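Local structure of binding domain (Hc) of Paraclostridial Mosquitocidal Protein 1 (Paraclostridium bifermentans, 6HOX) at residues 205-210 and 219-224; 91-96 and 123-128. The protein is the receptor-binding part of a botulinum-like neurotoxin that targets Anopheles mosquitoes, whose heavy chain recognises host nerve cells and delivers the light chain into the cytosol. All coordinates share one frame; numbering follows the deposited sequence.

Contact 1 (205-210 and 219-224); sequences IIFKLE and IRLDQF
Phe207 drives the edge of its ring into the face of Phe224, a T-shaped stack with centroids 4.8 Å apart and planes at 87°. Phe207 CE2 is the atom that lands, 3.6 Å from Phe224 CG and over the middle of that ring. A G1 beta bulge at Gln223 and Phe224 shifts the strand's alternation, so Phe224 faces the same side as Leu221, and chi1 of -174° extends its ring toward Phe207. Next to the stack, the methyl Leu221 CD2 meets the rim of Phe207 at CD2, 3.7 Å away, the two side chains crossing nearly at right angles. Flat rings and a branched leucine suit this buried gap, which the backbones leave wide, with Phe207 CA 9.5 Å from Leu221 CA. Packing is lighter beyond the corner at Lys208, where Leu209 CD2 touches Ile219 CG1 at 4.0 Å. On the more exposed side, the long Lys208 side chain puts its NZ in salt bridges with Glu210 OE1, at 2.9 Å, and with Glu69. Across the gap the segments meet through carbon alone, so cohesion probably comes from dispersion, the ring quadrupoles and exclusion of water, while the charge pairs of Lys208 stay outside it.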
loop_
_atom_site.group_PDB
_atom_site.type_symbol
_atom_site.label_atom_id
_atom_site.label_comp_id
_atom_site.label_asym_id
_atom_site.label_seq_id
_atom_site.Cartn_x
_atom_site.Cartn_y
_atom_site.Cartn_z
ATOM N N ILE A 205 13.925 -13.374 -18.887
ATOM C CA ILE A 205 13.268 -12.280 -18.137
ATOM C C ILE A 205 14.260 -11.771 -17.081
ATOM O O ILE A 205 14.764 -12.571 -16.282
ATOM C CB ILE A 205 11.961 -12.766 -17.479
ATOM C CG1 ILE A 205 11.030 -13.472 -18.471
ATOM C CG2 ILE A 205 11.259 -11.617 -16.765
ATOM C CD1 ILE A 205 9.916 -14.253 -17.824
ATOM N N ILE A 206 14.556 -10.464 -17.102
ATOM C CA ILE A 206 15.539 -9.865 -16.188
ATOM C C ILE A 206 14.788 -8.937 -15.238
ATOM O O ILE A 206 14.160 -7.970 -15.702
ATOM C CB ILE A 206 16.644 -9.070 -16.921
ATOM C CG1 ILE A 206 17.298 -9.862 -18.052
ATOM C CG2 ILE A 206 17.677 -8.577 -15.924
ATOM C CD1 ILE A 206 18.145 -11.001 -17.566
ATOM N N PHE A 207 14.863 -9.245 -13.938
ATOM C CA PHE A 207 14.328 -8.398 -12.876
ATOM C C PHE A 207 15.477 -7.547 -12.353
ATOM O O PHE A 207 16.389 -8.070 -11.702
ATOM C CB PHE A 207 13.729 -9.243 -11.755
ATOM C CG PHE A 207 12.564 -10.106 -12.157
ATOM C CD1 PHE A 207 12.761 -11.293 -12.845
ATOM C CD2 PHE A 207 11.265 -9.738 -11.844
ATOM C CE1 PHE A 207 11.689 -12.078 -13.222
ATOM C CE2 PHE A 207 10.192 -10.513 -12.250
ATOM C CZ PHE A 207 10.409 -11.686 -12.935
ATOM N N LYS A 208 15.445 -6.248 -12.658
ATOM C CA LYS A 208 16.563 -5.350 -12.390
ATOM C C LYS A 208 16.184 -3.918 -12.748
ATOM O O LYS A 208 15.603 -3.694 -13.819
ATOM C CB LYS A 208 17.765 -5.721 -13.259
ATOM C CG LYS A 208 19.054 -4.990 -12.931
ATOM C CD LYS A 208 20.167 -5.328 -13.894
ATOM C CE LYS A 208 21.507 -4.777 -13.448
ATOM N NZ LYS A 208 21.523 -3.295 -13.449
ATOM N N LEU A 209 16.556 -2.979 -11.868
ATOM C CA LEU A 209 16.523 -1.550 -12.179
ATOM C C LEU A 209 17.614 -1.255 -13.214
ATOM O O LEU A 209 18.788 -1.445 -12.916
ATOM C CB LEU A 209 16.760 -0.726 -10.909
ATOM C CG LEU A 209 15.559 -0.586 -9.981
ATOM C CD1 LEU A 209 15.994 -0.116 -8.605
ATOM C CD2 LEU A 209 14.537 0.370 -10.576
ATOM N N GLU A 210 17.212 -0.825 -14.416
ATOM C CA GLU A 210 18.161 -0.550 -15.493
ATOM C C GLU A 210 17.797 0.771 -16.161
ATOM O O GLU A 210 16.736 0.867 -16.744
ATOM C CB GLU A 210 18.152 -1.693 -16.511
ATOM C CG GLU A 210 19.298 -1.636 -17.504
ATOM C CD GLU A 210 20.659 -1.764 -16.839
ATOM O OE1 GLU A 210 20.942 -2.827 -16.246
ATOM O OE2 GLU A 210 21.399 -0.780 -16.856
ATOM N N ILE A 219 13.301 -1.047 -5.218
ATOM C CA ILE A 219 11.932 -1.488 -5.388
ATOM C C ILE A 219 11.739 -2.759 -4.572
ATOM O O ILE A 219 12.637 -3.577 -4.491
ATOM C CB ILE A 219 11.627 -1.729 -6.878
ATOM C CG1 ILE A 219 11.884 -0.480 -7.725
ATOM C CG2 ILE A 219 10.221 -2.265 -7.064
ATOM C CD1 ILE A 219 10.918 0.638 -7.484
ATOM N N ARG A 220 10.552 -2.915 -3.992
ATOM C CA ARG A 220 10.167 -4.164 -3.372
ATOM C C ARG A 220 9.084 -4.800 -4.243
ATOM O O ARG A 220 8.147 -4.119 -4.698
ATOM C CB ARG A 220 9.790 -3.916 -1.907
ATOM C CG ARG A 220 11.006 -3.578 -1.059
ATOM C CD ARG A 220 10.699 -2.881 0.247
ATOM N NE ARG A 220 10.321 -1.499 0.062
ATOM C CZ ARG A 220 10.113 -0.638 1.054
ATOM N NH1 ARG A 220 10.286 -1.029 2.310
ATOM N NH2 ARG A 220 9.753 0.608 0.784
ATOM N N LEU A 221 9.239 -6.105 -4.479
ATOM C CA LEU A 221 8.477 -6.843 -5.494
ATOM C C LEU A 221 8.102 -8.219 -4.931
ATOM O O LEU A 221 8.962 -8.923 -4.394
ATOM C CB LEU A 221 9.364 -6.939 -6.740
ATOM C CG LEU A 221 8.713 -7.413 -8.039
ATOM C CD1 LEU A 221 7.734 -6.373 -8.588
ATOM C CD2 LEU A 221 9.789 -7.740 -9.068
ATOM N N ASP A 222 6.822 -8.592 -5.034
ATOM C CA ASP A 222 6.347 -9.837 -4.468
ATOM C C ASP A 222 5.245 -10.451 -5.345
ATOM O O ASP A 222 4.441 -9.761 -5.950
ATOM C CB ASP A 222 5.901 -9.647 -3.012
ATOM C CG ASP A 222 5.783 -10.966 -2.251
ATOM O OD1 ASP A 222 6.539 -11.908 -2.603
ATOM O OD2 ASP A 222 4.927 -11.058 -1.337
ATOM N N GLN A 223 5.207 -11.785 -5.370
ATOM C CA GLN A 223 4.193 -12.551 -6.092
ATOM C C GLN A 223 4.141 -12.076 -7.556
ATOM O O GLN A 223 3.059 -11.751 -8.076
ATOM C CB GLN A 223 2.824 -12.439 -5.418
ATOM C CG GLN A 223 2.814 -12.826 -3.936
ATOM C CD GLN A 223 3.170 -14.280 -3.733
ATOM O OE1 GLN A 223 4.151 -14.623 -3.079
ATOM N NE2 GLN A 223 2.402 -15.153 -4.348
ATOM N N PHE A 224 5.305 -12.038 -8.219
ATOM C CA PHE A 224 5.324 -11.785 -9.636
ATOM C C PHE A 224 4.947 -13.087 -10.340
ATOM O O PHE A 224 5.722 -14.060 -10.367
ATOM C CB PHE A 224 6.658 -11.220 -10.111
ATOM C CG PHE A 224 6.669 -10.811 -11.562
ATOM C CD1 PHE A 224 6.756 -11.756 -12.573
ATOM C CD2 PHE A 224 6.605 -9.468 -11.914
ATOM C CE1 PHE A 224 6.798 -11.368 -13.907
ATOM C CE2 PHE A 224 6.640 -9.079 -13.244
ATOM C CZ PHE A 224 6.728 -10.030 -14.237
#

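Contact 2 (91-96 and 123-128)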
loop_
_atom_site.group_PDB
_atom_site.type_symbol
_atom_site.label_atom_id
_atom_site.label_comp_id
_atom_site.label_asym_id
_atom_site.label_seq_id
_atom_site.Cartn_x
_atom_site.Cartn_y
_atom_site.Cartn_z
ATOM N N ILE A 91 0.216 -11.172 -16.433
ATOM C CA ILE A 91 1.249 -10.856 -15.496
ATOM C C ILE A 91 0.585 -10.121 -14.321
ATOM O O ILE A 91 -0.143 -9.155 -14.540
ATOM C CB ILE A 91 2.356 -10.016 -16.170
ATOM C CG1 ILE A 91 3.150 -10.843 -17.186
ATOM C CG2 ILE A 91 3.279 -9.389 -15.128
ATOM C CD1 ILE A 91 4.157 -10.049 -17.996
ATOM N N SER A 92 0.856 -10.577 -13.094
ATOM C CA SER A 92 0.449 -9.869 -11.861
ATOM C C SER A 92 1.630 -9.773 -10.887
ATOM O O SER A 92 2.562 -10.571 -10.933
ATOM C CB SER A 92 -0.770 -10.488 -11.216
ATOM O OG SER A 92 -0.515 -11.763 -10.639
ATOM N N PHE A 93 1.605 -8.746 -10.036
ATOM C CA PHE A 93 2.645 -8.565 -9.031
ATOM C C PHE A 93 2.253 -7.473 -8.033
ATOM O O PHE A 93 1.518 -6.479 -8.353
ATOM C CB PHE A 93 3.991 -8.211 -9.680
ATOM C CG PHE A 93 3.997 -6.988 -10.566
ATOM C CD1 PHE A 93 3.646 -7.079 -11.904
ATOM C CD2 PHE A 93 4.392 -5.758 -10.077
ATOM C CE1 PHE A 93 3.644 -5.963 -12.722
ATOM C CE2 PHE A 93 4.429 -4.649 -10.904
ATOM C CZ PHE A 93 4.038 -4.749 -12.221
ATOM N N TRP A 94 2.775 -7.657 -6.815
ATOM C CA TRP A 94 2.789 -6.625 -5.801
ATOM C C TRP A 94 4.076 -5.828 -5.967
ATOM O O TRP A 94 5.151 -6.427 -6.106
ATOM C CB TRP A 94 2.708 -7.242 -4.409
ATOM C CG TRP A 94 1.330 -7.672 -4.020
ATOM C CD1 TRP A 94 0.827 -8.940 -4.005
ATOM C CD2 TRP A 94 0.267 -6.811 -3.574
ATOM N NE1 TRP A 94 -0.468 -8.932 -3.562
ATOM C CE2 TRP A 94 -0.836 -7.642 -3.280
ATOM C CE3 TRP A 94 0.150 -5.429 -3.367
ATOM C CZ2 TRP A 94 -2.048 -7.123 -2.829
ATOM C CZ3 TRP A 94 -1.043 -4.923 -2.894
ATOM C CH2 TRP A 94 -2.123 -5.763 -2.628
ATOM N N ILE A 95 3.950 -4.500 -5.932
ATOM C CA ILE A 95 5.069 -3.600 -6.036
ATOM C C ILE A 95 4.949 -2.513 -4.968
ATOM O O ILE A 95 3.854 -2.022 -4.661
ATOM C CB ILE A 95 5.180 -3.005 -7.454
ATOM C CG1 ILE A 95 6.598 -2.483 -7.706
ATOM C CG2 ILE A 95 4.123 -1.944 -7.711
ATOM C CD1 ILE A 95 6.823 -1.979 -9.124
ATOM N N ARG A 96 6.095 -2.153 -4.394
ATOM C CA ARG A 96 6.202 -1.009 -3.529
ATOM C C ARG A 96 7.367 -0.159 -4.032
ATOM O O ARG A 96 8.524 -0.579 -3.942
ATOM C CB ARG A 96 6.395 -1.446 -2.076
ATOM C CG ARG A 96 6.216 -0.329 -1.057
ATOM C CD ARG A 96 6.429 -0.824 0.355
ATOM N NE ARG A 96 6.372 0.236 1.355
ATOM C CZ ARG A 96 6.644 0.064 2.646
ATOM N NH1 ARG A 96 7.153 -1.079 3.070
ATOM N NH2 ARG A 96 6.432 1.039 3.512
ATOM N N TRP A 123 8.534 -7.724 -24.394
ATOM C CA TRP A 123 7.815 -6.860 -23.476
ATOM C C TRP A 123 8.746 -6.364 -22.363
ATOM O O TRP A 123 9.815 -6.953 -22.098
ATOM C CB TRP A 123 6.576 -7.576 -22.915
ATOM C CG TRP A 123 6.867 -8.829 -22.154
ATOM C CD1 TRP A 123 6.795 -10.105 -22.626
ATOM C CD2 TRP A 123 7.264 -8.935 -20.773
ATOM N NE1 TRP A 123 7.153 -10.993 -21.649
ATOM C CE2 TRP A 123 7.428 -10.310 -20.496
ATOM C CE3 TRP A 123 7.513 -8.013 -19.754
ATOM C CZ2 TRP A 123 7.827 -10.781 -19.244
ATOM C CZ3 TRP A 123 7.898 -8.481 -18.513
ATOM C CH2 TRP A 123 8.053 -9.844 -18.266
ATOM N N LYS A 124 8.345 -5.257 -21.731
ATOM C CA LYS A 124 8.977 -4.821 -20.508
ATOM C C LYS A 124 8.001 -4.037 -19.633
ATOM O O LYS A 124 7.009 -3.485 -20.094
ATOM C CB LYS A 124 10.206 -3.966 -20.799
ATOM C CG LYS A 124 9.942 -2.674 -21.546
ATOM C CD LYS A 124 11.138 -1.748 -21.512
ATOM C CE LYS A 124 12.324 -2.298 -22.268
ATOM N NZ LYS A 124 13.448 -1.341 -22.264
ATOM N N ILE A 125 8.340 -4.004 -18.346
ATOM C CA ILE A 125 7.688 -3.207 -17.314
ATOM C C ILE A 125 8.727 -2.191 -16.840
ATOM O O ILE A 125 9.832 -2.589 -16.426
ATOM C CB ILE A 125 7.191 -4.097 -16.161
ATOM C CG1 ILE A 125 6.091 -5.056 -16.608
ATOM C CG2 ILE A 125 6.727 -3.257 -14.988
ATOM C CD1 ILE A 125 5.911 -6.274 -15.710
ATOM N N SER A 126 8.372 -0.901 -16.951
ATOM C CA SER A 126 9.234 0.227 -16.650
ATOM C C SER A 126 8.546 1.200 -15.694
ATOM O O SER A 126 7.341 1.155 -15.491
ATOM C CB SER A 126 9.660 0.937 -17.910
ATOM O OG SER A 126 10.359 0.034 -18.746
ATOM N N LEU A 127 9.356 2.106 -15.147
ATOM C CA LEU A 127 8.898 3.231 -14.386
ATOM C C LEU A 127 9.252 4.507 -15.141
ATOM O O LEU A 127 10.299 4.574 -15.791
ATOM C CB LEU A 127 9.563 3.201 -13.008
ATOM C CG LEU A 127 9.201 2.000 -12.136
ATOM C CD1 LEU A 127 10.040 1.979 -10.860
ATOM C CD2 LEU A 127 7.718 2.009 -11.800
ATOM N N LYS A 128 8.364 5.498 -15.024
ATOM C CA LYS A 128 8.526 6.799 -15.640
ATOM C C LYS A 128 7.715 7.856 -14.878
ATOM O O LYS A 128 6.497 7.743 -14.769
ATOM C CB LYS A 128 8.026 6.745 -17.084
ATOM C CG LYS A 128 8.209 8.042 -17.859
ATOM C CD LYS A 128 7.610 8.012 -19.236
ATOM C CE LYS A 128 8.101 9.154 -20.094
ATOM N NZ LYS A 128 7.476 9.122 -21.436
#
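Ile91 points its CD1 methyl straight at the indole of Trp123, a CH-pi contact in which the carbon stands 3.9 Å from the centroid of the six-membered ring and only 9° off its normal. The two side chains meet head-on from facing strands. In Trp123, chi1 of 60° together with chi2 of -98° turns one face of the indole to the methyl; its broad face suits a single aliphatic tip. Two residues on from Trp123, Ile125 lies alongside Ile91, the two pointing in contrary directions, with Ile125 CD1 4.1 Å from Ile91 CG2. The same Ile125 methyl reaches Phe93 CE1 at 3.8 Å, coming at the ring obliquely. Beta-branched isoleucine fits this place well: its CD1 bridges Ile91 and Phe93, CG2 adds a second touch on Phe93 at CZ, and its shape favours an extended strand. Trp134 from strand 131-137 packs on both Ile91 and Ile125 and widens the aromatic layer. The strands, 11.1 Å apart at their axes and inclined by 28°, belong to different sheets, and the spacing and modest twist are those of aligned face-to-face packing in a beta-sandwich, here the concanavalin-like jelly roll of the N-terminal receptor-binding subdomain.

Contacts 1 and 2 have centres about 7 Å apart and share a sheet, in which strand 218-227 runs antiparallel beside strand 89-96. Backbone bonds probably tie them there, from Trp94 N to Asp222 O and from Arg96 N to Arg220 O, and Phe224 also packs on Ile91 and Phe93. The other two segments, 123-128 from the facing sheet and 205-210, whose strand 205-207 belongs to a small three-stranded sheet, pack onto residues facing inward from this sheet, so both contacts feed one continuous apolar core. Both segments of contact 2 precede those of contact 1 in the chain. All four belong to the N-terminal receptor-binding subdomain, whose interior is built from residues far apart in sequence.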